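Local coordinates for D-2-hydroxyacid dehydrogensase protein (Ketogulonicigenium vulgare, PDB 4LSW) that probably catalyses the NAD(P)-dependent interconversion of D-2-hydroxyacids and 2-oxoacids, at residues 144-158 with 167-181. Numbering follows the deposited sequence.
Sequences FGRRAGVLGLGRIGF and FDMQISYSDIAPKSY
Q170 N donates to R146 O at 2.8 Å, the first of the backbone bonds that pair strands 147-151 and 170-174 in parallel; the series runs unbroken and ends with G152 N donating to S174 O. Ahead of the strands, G145 N bonds to F167 O, and the amide of Q170 reaches back, NE2 donating to G145 O at 2.9 Å with that oxygen close to the amide plane; the same amide lies against CG of R147, whose guanidinium continues to a salt bridge with D199. Two polar side chains grip the turn after strand 147-151. D175 OD2 accepts from L153 N at 2.8 Å, on its anti side but 31° out of the carboxylate plane, while OD1 takes I176 N. Y181 OH donates to L153 O (2.6 Å) in the carbonyl plane. Nearby, Y173 OH accepts from K179 N. This is the beta-alpha-beta start of a Rossmann fold: G152, G154 and G157 fit the GxGxxG dinucleotide-binding loop, and D175, just past the second strand, sits where NAD-dependent relatives usually carry an acidic residue for the adenosine ribose. Apolar contacts fill the same end. With CG set between the backbone N and the carbonyl carbon (chi1 71°), the Y173 ring turns one face to L153, whose CD2 stands 3.8 Å from the ring centroid, a CH-pi contact. Without the ring, as with an alanine here, L153 CD2 would probably lose the face it rests on and K179 N its acceptor. The edge of Y181 meets the face of F158, T-shaped, planes at 70°. At the far end, CE of M169 packs on CB of A148 (3.9 Å), beside L164 of the connecting helix.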
ATOM      1  N   PHE A 144      -0.418 -15.732  19.889  1.00  5.78           N
ATOM      2  CA  PHE A 144      -1.029 -16.957  19.377  1.00  4.46           C
ATOM      3  C   PHE A 144      -2.315 -17.332  20.100  1.00  4.71           C
ATOM      4  O   PHE A 144      -2.456 -17.116  21.306  1.00  5.88           O
ATOM      5  CB  PHE A 144      -0.042 -18.148  19.399  1.00  5.87           C
ATOM      6  CG  PHE A 144       0.069 -18.830  20.750  1.00  5.89           C
ATOM      7  CD1 PHE A 144       0.942 -18.349  21.713  1.00  5.59           C
ATOM      8  CD2 PHE A 144      -0.709 -19.947  21.049  1.00  6.03           C
ATOM      9  CE1 PHE A 144       1.037 -18.962  22.960  1.00  6.73           C
ATOM     10  CE2 PHE A 144      -0.616 -20.567  22.294  1.00  6.21           C
ATOM     11  CZ  PHE A 144       0.258 -20.068  23.249  1.00  5.67           C
ATOM     12  N   GLY A 145      -3.252 -17.896  19.343  1.00  5.22           N
ATOM     13  CA  GLY A 145      -4.496 -18.394  19.901  1.00  6.91           C
ATOM     14  C   GLY A 145      -5.530 -17.325  20.225  1.00  7.72           C
ATOM     15  O   GLY A 145      -6.652 -17.656  20.615  1.00 10.56           O
ATOM     16  N   ARG A 146      -5.172 -16.057  20.056  1.00  4.95           N
ATOM     17  CA  ARG A 146      -6.070 -14.962  20.399  1.00  5.02           C
ATOM     18  C   ARG A 146      -6.917 -14.572  19.183  1.00  7.18           C
ATOM     19  O   ARG A 146      -6.903 -15.269  18.167  1.00  6.27           O
ATOM     20  CB  ARG A 146      -5.279 -13.791  20.989  1.00  7.99           C
ATOM     21  CG  ARG A 146      -4.553 -14.186  22.306  1.00  7.82           C
ATOM     22  CD  ARG A 146      -3.840 -13.015  22.948  1.00  9.65           C
ATOM     23  NE  ARG A 146      -4.764 -11.980  23.408  1.00 12.15           N
ATOM     24  CZ  ARG A 146      -4.407 -10.730  23.682  1.00 13.11           C
ATOM     25  NH1 ARG A 146      -3.145 -10.347  23.545  1.00 13.68           N
ATOM     26  NH2 ARG A 146      -5.314  -9.856  24.096  1.00 15.03           N
ATOM     27  N   ARG A 147      -7.684 -13.491  19.295  1.00  5.11           N
ATOM     28  CA  ARG A 147      -8.679 -13.168  18.282  1.00  6.38           C
ATOM     29  C   ARG A 147      -8.195 -12.056  17.356  1.00  4.67           C
ATOM     30  O   ARG A 147      -7.737 -11.016  17.822  1.00  5.49           O
ATOM     31  CB  ARG A 147      -9.984 -12.748  18.969  1.00  7.40           C
ATOM     32  CG  ARG A 147     -10.550 -13.815  19.925  1.00  6.03           C
ATOM     33  CD  ARG A 147     -11.612 -13.203  20.828  1.00  7.45           C
ATOM     34  NE  ARG A 147     -11.078 -12.070  21.577  1.00  8.95           N
ATOM     35  CZ  ARG A 147     -11.812 -11.240  22.314  1.00 10.36           C
ATOM     36  NH1 ARG A 147     -13.122 -11.407  22.411  1.00 12.29           N
ATOM     37  NH2 ARG A 147     -11.225 -10.236  22.959  1.00 11.53           N
ATOM     38  N   ALA A 148      -8.298 -12.286  16.050  1.00  3.91           N
ATOM     39  CA  ALA A 148      -7.862 -11.308  15.062  1.00  3.67           C
ATOM     40  C   ALA A 148      -8.948 -11.061  14.038  1.00  7.09           C
ATOM     41  O   ALA A 148      -9.608 -11.999  13.595  1.00  7.16           O
ATOM     42  CB  ALA A 148      -6.567 -11.781  14.380  1.00  6.10           C
ATOM     43  N   GLY A 149      -9.110  -9.794  13.669  1.00  5.09           N
ATOM     44  CA  GLY A 149     -10.063  -9.416  12.645  1.00  5.67           C
ATOM     45  C   GLY A 149      -9.325  -8.813  11.474  1.00  3.86           C
ATOM     46  O   GLY A 149      -8.345  -8.092  11.654  1.00  4.92           O
ATOM     47  N   VAL A 150      -9.802  -9.110  10.273  1.00  4.95           N
ATOM     48  CA  VAL A 150      -9.224  -8.555   9.059  1.00  4.90           C
ATOM     49  C   VAL A 150     -10.287  -7.732   8.335  1.00  4.94           C
ATOM     50  O   VAL A 150     -11.316  -8.269   7.896  1.00  5.38           O
ATOM     51  CB  VAL A 150      -8.659  -9.663   8.159  1.00  5.54           C
ATOM     52  CG1 VAL A 150      -8.010  -9.087   6.907  1.00  6.77           C
ATOM     53  CG2 VAL A 150      -7.645 -10.508   8.941  1.00  5.29           C
ATOM     54  N   LEU A 151     -10.037  -6.426   8.230  1.00  4.77           N
ATOM     55  CA  LEU A 151     -10.969  -5.489   7.604  1.00  4.76           C
ATOM     56  C   LEU A 151     -10.572  -5.311   6.145  1.00  5.69           C
ATOM     57  O   LEU A 151      -9.587  -4.635   5.823  1.00  7.80           O
ATOM     58  CB  LEU A 151     -10.961  -4.155   8.350  1.00  6.01           C
ATOM     59  CG  LEU A 151     -11.883  -3.075   7.794  1.00  6.07           C
ATOM     60  CD1 LEU A 151     -13.315  -3.589   7.719  1.00  9.07           C
ATOM     61  CD2 LEU A 151     -11.809  -1.859   8.679  1.00 10.12           C
ATOM     62  N   GLY A 152     -11.328  -5.966   5.269  1.00  6.04           N
ATOM     63  CA  GLY A 152     -10.980  -6.054   3.859  1.00  7.01           C
ATOM     64  C   GLY A 152     -10.269  -7.365   3.594  1.00  7.94           C
ATOM     65  O   GLY A 152      -9.101  -7.517   3.957  1.00  8.87           O
ATOM     66  N   LEU A 153     -10.968  -8.316   2.984  1.00  8.48           N
ATOM     67  CA  LEU A 153     -10.375  -9.625   2.715  1.00  6.20           C
ATOM     68  C   LEU A 153     -10.192  -9.866   1.214  1.00  6.81           C
ATOM     69  O   LEU A 153     -10.672 -10.857   0.656  1.00  8.51           O
ATOM     70  CB  LEU A 153     -11.190 -10.745   3.367  1.00  6.08           C
ATOM     71  CG  LEU A 153     -10.347 -12.003   3.599  1.00  5.51           C
ATOM     72  CD1 LEU A 153      -9.561 -11.900   4.900  1.00  6.16           C
ATOM     73  CD2 LEU A 153     -11.220 -13.241   3.570  1.00  7.73           C
ATOM     74  N   GLY A 154      -9.503  -8.922   0.576  1.00  7.74           N
ATOM     75  CA  GLY A 154      -9.039  -9.084  -0.788  1.00  7.66           C
ATOM     76  C   GLY A 154      -7.702  -9.803  -0.780  1.00  8.22           C
ATOM     77  O   GLY A 154      -7.423 -10.576   0.132  1.00  9.00           O
ATOM     78  N   ARG A 155      -6.876  -9.543  -1.791  1.00  8.29           N
ATOM     79  CA  ARG A 155      -5.582 -10.203  -1.920  1.00  9.83           C
ATOM     80  C   ARG A 155      -4.762 -10.113  -0.634  1.00  8.55           C
ATOM     81  O   ARG A 155      -4.280 -11.136  -0.108  1.00  9.28           O
ATOM     82  CB  ARG A 155      -4.792  -9.556  -3.057  1.00 13.70           C
ATOM     83  CG  ARG A 155      -5.415  -9.711  -4.437  1.00 19.69           C
ATOM     84  CD  ARG A 155      -4.876  -8.668  -5.405  1.00 18.11           C
ATOM     85  NE  ARG A 155      -5.207  -8.994  -6.793  1.00 19.40           N
ATOM     86  CZ  ARG A 155      -6.371  -8.711  -7.379  1.00 21.04           C
ATOM     87  NH1 ARG A 155      -7.337  -8.101  -6.703  1.00 20.90           N
ATOM     88  NH2 ARG A 155      -6.574  -9.049  -8.645  1.00 25.24           N
ATOM     89  N   ILE A 156      -4.606  -8.896  -0.130  1.00  8.43           N
ATOM     90  CA  ILE A 156      -3.746  -8.661   1.020  1.00  6.99           C
ATOM     91  C   ILE A 156      -4.345  -9.245   2.284  1.00  7.23           C
ATOM     92  O   ILE A 156      -3.665  -9.943   3.040  1.00  8.00           O
ATOM     93  CB  ILE A 156      -3.439  -7.172   1.217  1.00 10.89           C
ATOM     94  CG1 ILE A 156      -2.680  -6.654  -0.005  1.00 17.80           C
ATOM     95  CG2 ILE A 156      -2.605  -6.973   2.482  1.00 11.34           C
ATOM     96  CD1 ILE A 156      -2.350  -5.193   0.044  1.00 20.43           C
ATOM     97  N   GLY A 157      -5.617  -8.958   2.521  1.00  6.59           N
ATOM     98  CA  GLY A 157      -6.274  -9.447   3.712  1.00  6.75           C
ATOM     99  C   GLY A 157      -6.263 -10.959   3.784  1.00  6.08           C
ATOM    100  O   GLY A 157      -6.063 -11.529   4.850  1.00  4.95           O
ATOM    101  N   PHE A 158      -6.483 -11.607   2.646  1.00  6.57           N
ATOM    102  CA  PHE A 158      -6.423 -13.058   2.579  1.00  5.46           C
ATOM    103  C   PHE A 158      -5.053 -13.565   2.985  1.00  6.52           C
ATOM    104  O   PHE A 158      -4.949 -14.487   3.791  1.00  6.03           O
ATOM    105  CB  PHE A 158      -6.761 -13.548   1.175  1.00  7.85           C
ATOM    106  CG  PHE A 158      -6.745 -15.032   1.040  1.00  8.46           C
ATOM    107  CD1 PHE A 158      -7.641 -15.808   1.758  1.00 11.45           C
ATOM    108  CD2 PHE A 158      -5.861 -15.651   0.177  1.00 14.48           C
ATOM    109  CE1 PHE A 158      -7.645 -17.192   1.634  1.00 14.90           C
ATOM    110  CE2 PHE A 158      -5.857 -17.034   0.039  1.00 18.61           C
ATOM    111  CZ  PHE A 158      -6.749 -17.804   0.772  1.00 15.43           C
ATOM    112  N   PHE A 167      -0.649 -19.139  13.506  1.00  6.98           N
ATOM    113  CA  PHE A 167      -0.579 -18.789  14.928  1.00  6.36           C
ATOM    114  C   PHE A 167      -1.834 -19.225  15.705  1.00  5.39           C
ATOM    115  O   PHE A 167      -2.038 -18.813  16.859  1.00  6.06           O
ATOM    116  CB  PHE A 167      -0.368 -17.269  15.093  1.00  4.15           C
ATOM    117  CG  PHE A 167       0.988 -16.797  14.647  1.00  5.92           C
ATOM    118  CD1 PHE A 167       1.249 -16.536  13.311  1.00  6.86           C
ATOM    119  CD2 PHE A 167       2.014 -16.633  15.565  1.00  7.05           C
ATOM    120  CE1 PHE A 167       2.501 -16.113  12.892  1.00  7.13           C
ATOM    121  CE2 PHE A 167       3.277 -16.214  15.157  1.00  6.70           C
ATOM    122  CZ  PHE A 167       3.523 -15.948  13.818  1.00  6.91           C
ATOM    123  N   ASP A 168      -2.666 -20.052  15.060  1.00  6.53           N
ATOM    124  CA  ASP A 168      -3.884 -20.594  15.658  1.00  7.41           C
ATOM    125  C   ASP A 168      -4.820 -19.514  16.159  1.00  6.23           C
ATOM    126  O   ASP A 168      -5.525 -19.690  17.151  1.00  8.26           O
ATOM    127  CB  ASP A 168      -3.553 -21.567  16.796  1.00 10.03           C
ATOM    128  CG  ASP A 168      -2.905 -22.841  16.303  1.00 15.85           C
ATOM    129  OD1 ASP A 168      -3.052 -23.162  15.105  1.00 15.39           O
ATOM    130  OD2 ASP A 168      -2.255 -23.518  17.125  1.00 21.41           O
ATOM    131  N   MET A 169      -4.819 -18.385  15.470  1.00  6.52           N
ATOM    132  CA  MET A 169      -5.712 -17.324  15.885  1.00  5.92           C
ATOM    133  C   MET A 169      -7.153 -17.613  15.487  1.00  5.69           C
ATOM    134  O   MET A 169      -7.425 -18.394  14.547  1.00  6.95           O
ATOM    135  CB  MET A 169      -5.226 -15.973  15.361  1.00  9.36           C
ATOM    136  CG  MET A 169      -3.786 -15.681  15.764  1.00 11.41           C
ATOM    137  SD  MET A 169      -3.270 -13.999  15.451  1.00 13.14           S
ATOM    138  CE  MET A 169      -3.963 -13.240  16.924  1.00  6.63           C
ATOM    139  N   GLN A 170      -8.070 -17.015  16.246  1.00  5.67           N
ATOM    140  CA  GLN A 170      -9.495 -17.053  15.933  1.00  5.47           C
ATOM    141  C   GLN A 170      -9.758 -15.880  15.003  1.00  5.30           C
ATOM    142  O   GLN A 170      -9.710 -14.720  15.421  1.00  7.12           O
ATOM    143  CB  GLN A 170     -10.304 -16.927  17.218  1.00  8.67           C
ATOM    144  CG  GLN A 170      -9.866 -17.907  18.310  1.00 13.59           C
ATOM    145  CD  GLN A 170     -10.410 -17.536  19.677  1.00 17.02           C
ATOM    146  OE1 GLN A 170     -11.625 -17.530  19.900  1.00 23.82           O
ATOM    147  NE2 GLN A 170      -9.510 -17.214  20.604  1.00 15.31           N
ATOM    148  N   ILE A 171     -10.029 -16.190  13.740  1.00  5.46           N
ATOM    149  CA  ILE A 171     -10.024 -15.185  12.686  1.00  4.41           C
ATOM    150  C   ILE A 171     -11.421 -14.861  12.185  1.00  5.69           C
ATOM    151  O   ILE A 171     -12.192 -15.750  11.824  1.00  8.00           O
ATOM    152  CB  ILE A 171      -9.163 -15.660  11.516  1.00  5.78           C
ATOM    153  CG1 ILE A 171      -7.743 -15.889  12.022  1.00  6.16           C
ATOM    154  CG2 ILE A 171      -9.180 -14.635  10.383  1.00  6.67           C
ATOM    155  CD1 ILE A 171      -6.920 -16.797  11.139  1.00 10.03           C
ATOM    156  N   SER A 172     -11.729 -13.568  12.179  1.00  5.76           N
ATOM    157  CA  SER A 172     -12.935 -13.065  11.539  1.00  5.73           C
ATOM    158  C   SER A 172     -12.556 -11.970  10.554  1.00  6.53           C
ATOM    159  O   SER A 172     -11.443 -11.453  10.571  1.00  4.62           O
ATOM    160  CB  SER A 172     -13.891 -12.512  12.588  1.00  6.58           C
ATOM    161  OG  SER A 172     -13.193 -11.655  13.476  1.00  8.19           O
ATOM    162  N   TYR A 173     -13.493 -11.603   9.693  1.00  5.84           N
ATOM    163  CA  TYR A 173     -13.213 -10.573   8.707  1.00  5.02           C
ATOM    164  C   TYR A 173     -14.488  -9.862   8.316  1.00  5.34           C
ATOM    165  O   TYR A 173     -15.589 -10.393   8.498  1.00  6.03           O
ATOM    166  CB  TYR A 173     -12.559 -11.173   7.458  1.00  4.76           C
ATOM    167  CG  TYR A 173     -13.480 -12.018   6.598  1.00  4.94           C
ATOM    168  CD1 TYR A 173     -13.756 -13.340   6.920  1.00  4.92           C
ATOM    169  CD2 TYR A 173     -14.060 -11.492   5.449  1.00  5.38           C
ATOM    170  CE1 TYR A 173     -14.603 -14.122   6.119  1.00  6.36           C
ATOM    171  CE2 TYR A 173     -14.896 -12.257   4.644  1.00  4.64           C
ATOM    172  CZ  TYR A 173     -15.158 -13.572   4.980  1.00  4.93           C
ATOM    173  OH  TYR A 173     -15.997 -14.317   4.160  1.00  6.62           O
ATOM    174  N   SER A 174     -14.327  -8.650   7.792  1.00  4.09           N
ATOM    175  CA  SER A 174     -15.449  -7.905   7.239  1.00  6.39           C
ATOM    176  C   SER A 174     -15.101  -7.428   5.839  1.00  6.44           C
ATOM    177  O   SER A 174     -13.957  -7.106   5.554  1.00  6.78           O
ATOM    178  CB  SER A 174     -15.791  -6.718   8.124  1.00  7.90           C
ATOM    179  OG  SER A 174     -16.971  -6.064   7.658  1.00  8.87           O
ATOM    180  N   ASP A 175     -16.097  -7.425   4.956  1.00  6.96           N
ATOM    181  CA  ASP A 175     -15.942  -6.942   3.592  1.00  6.64           C
ATOM    182  C   ASP A 175     -17.349  -6.678   3.081  1.00 10.29           C
ATOM    183  O   ASP A 175     -18.305  -6.793   3.848  1.00  8.78           O
ATOM    184  CB  ASP A 175     -15.199  -7.972   2.726  1.00  8.37           C
ATOM    185  CG  ASP A 175     -14.399  -7.335   1.599  1.00 12.14           C
ATOM    186  OD1 ASP A 175     -14.912  -6.418   0.924  1.00 13.70           O
ATOM    187  OD2 ASP A 175     -13.238  -7.758   1.397  1.00 10.69           O
ATOM    188  N   ILE A 176     -17.461  -6.314   1.805  1.00 11.02           N
ATOM    189  CA  ILE A 176     -18.755  -6.020   1.188  1.00 11.84           C
ATOM    190  C   ILE A 176     -19.638  -7.269   1.090  1.00 11.53           C
ATOM    191  O   ILE A 176     -20.871  -7.180   1.074  1.00 10.95           O
ATOM    192  CB  ILE A 176     -18.577  -5.381  -0.210  1.00 15.92           C
ATOM    193  CG1 ILE A 176     -19.870  -4.696  -0.659  1.00 21.55           C
ATOM    194  CG2 ILE A 176     -18.112  -6.407  -1.237  1.00 18.74           C
ATOM    195  CD1 ILE A 176     -20.331  -3.619   0.296  1.00 24.27           C
ATOM    196  N   ALA A 177     -19.004  -8.436   1.010  1.00 10.52           N
ATOM    197  CA  ALA A 177     -19.709  -9.711   0.977  1.00  9.63           C
ATOM    198  C   ALA A 177     -18.774 -10.811   1.451  1.00  9.17           C
ATOM    199  O   ALA A 177     -17.551 -10.621   1.450  1.00 10.70           O
ATOM    200  CB  ALA A 177     -20.184 -10.014  -0.445  1.00 10.29           C
ATOM    201  N   PRO A 178     -19.338 -11.958   1.873  1.00  9.48           N
ATOM    202  CA  PRO A 178     -18.475 -13.085   2.236  1.00 10.72           C
ATOM    203  C   PRO A 178     -17.674 -13.543   1.029  1.00  9.38           C
ATOM    204  O   PRO A 178     -18.119 -13.405  -0.120  1.00 10.05           O
ATOM    205  CB  PRO A 178     -19.460 -14.184   2.643  1.00  9.09           C
ATOM    206  CG  PRO A 178     -20.766 -13.478   2.924  1.00 13.51           C
ATOM    207  CD  PRO A 178     -20.772 -12.264   2.051  1.00  8.54           C
ATOM    208  N   LYS A 179     -16.493 -14.087   1.297  1.00  7.00           N
ATOM    209  CA  LYS A 179     -15.601 -14.540   0.244  1.00  6.67           C
ATOM    210  C   LYS A 179     -15.580 -16.064   0.167  1.00 10.33           C
ATOM    211  O   LYS A 179     -15.544 -16.747   1.199  1.00  9.50           O
ATOM    212  CB  LYS A 179     -14.189 -14.012   0.510  1.00  7.11           C
ATOM    213  CG  LYS A 179     -14.102 -12.496   0.557  1.00  7.84           C
ATOM    214  CD  LYS A 179     -14.449 -11.876  -0.801  1.00  8.25           C
ATOM    215  CE  LYS A 179     -14.361 -10.358  -0.769  1.00 11.48           C
ATOM    216  NZ  LYS A 179     -14.719  -9.735  -2.104  1.00 11.82           N
ATOM    217  N   SER A 180     -15.579 -16.595  -1.053  1.00 10.28           N
ATOM    218  CA  SER A 180     -15.644 -18.043  -1.235  1.00  9.58           C
ATOM    219  C   SER A 180     -14.399 -18.727  -0.697  1.00 11.18           C
ATOM    220  O   SER A 180     -14.427 -19.908  -0.330  1.00 13.81           O
ATOM    221  CB  SER A 180     -15.835 -18.397  -2.711  1.00 10.30           C
ATOM    222  OG  SER A 180     -14.753 -17.925  -3.495  1.00 13.80           O
ATOM    223  N   TYR A 181     -13.314 -17.966  -0.646  1.00  9.29           N
ATOM    224  CA  TYR A 181     -12.032 -18.490  -0.220  1.00 10.91           C
ATOM    225  C   TYR A 181     -11.788 -18.335   1.274  1.00 10.97           C
ATOM    226  O   TYR A 181     -10.666 -18.540   1.736  1.00 12.18           O
ATOM    227  CB  TYR A 181     -10.910 -17.838  -1.027  1.00 12.36           C
ATOM    228  CG  TYR A 181     -10.966 -16.316  -1.139  1.00 10.85           C
ATOM    229  CD1 TYR A 181     -10.531 -15.497  -0.099  1.00  9.72           C
ATOM    230  CD2 TYR A 181     -11.403 -15.702  -2.309  1.00 10.58           C
ATOM    231  CE1 TYR A 181     -10.545 -14.112  -0.224  1.00  8.64           C
ATOM    232  CE2 TYR A 181     -11.427 -14.319  -2.441  1.00 10.18           C
ATOM    233  CZ  TYR A 181     -10.998 -13.526  -1.398  1.00  7.40           C
ATOM    234  OH  TYR A 181     -11.007 -12.155  -1.532  1.00 10.57           O
TER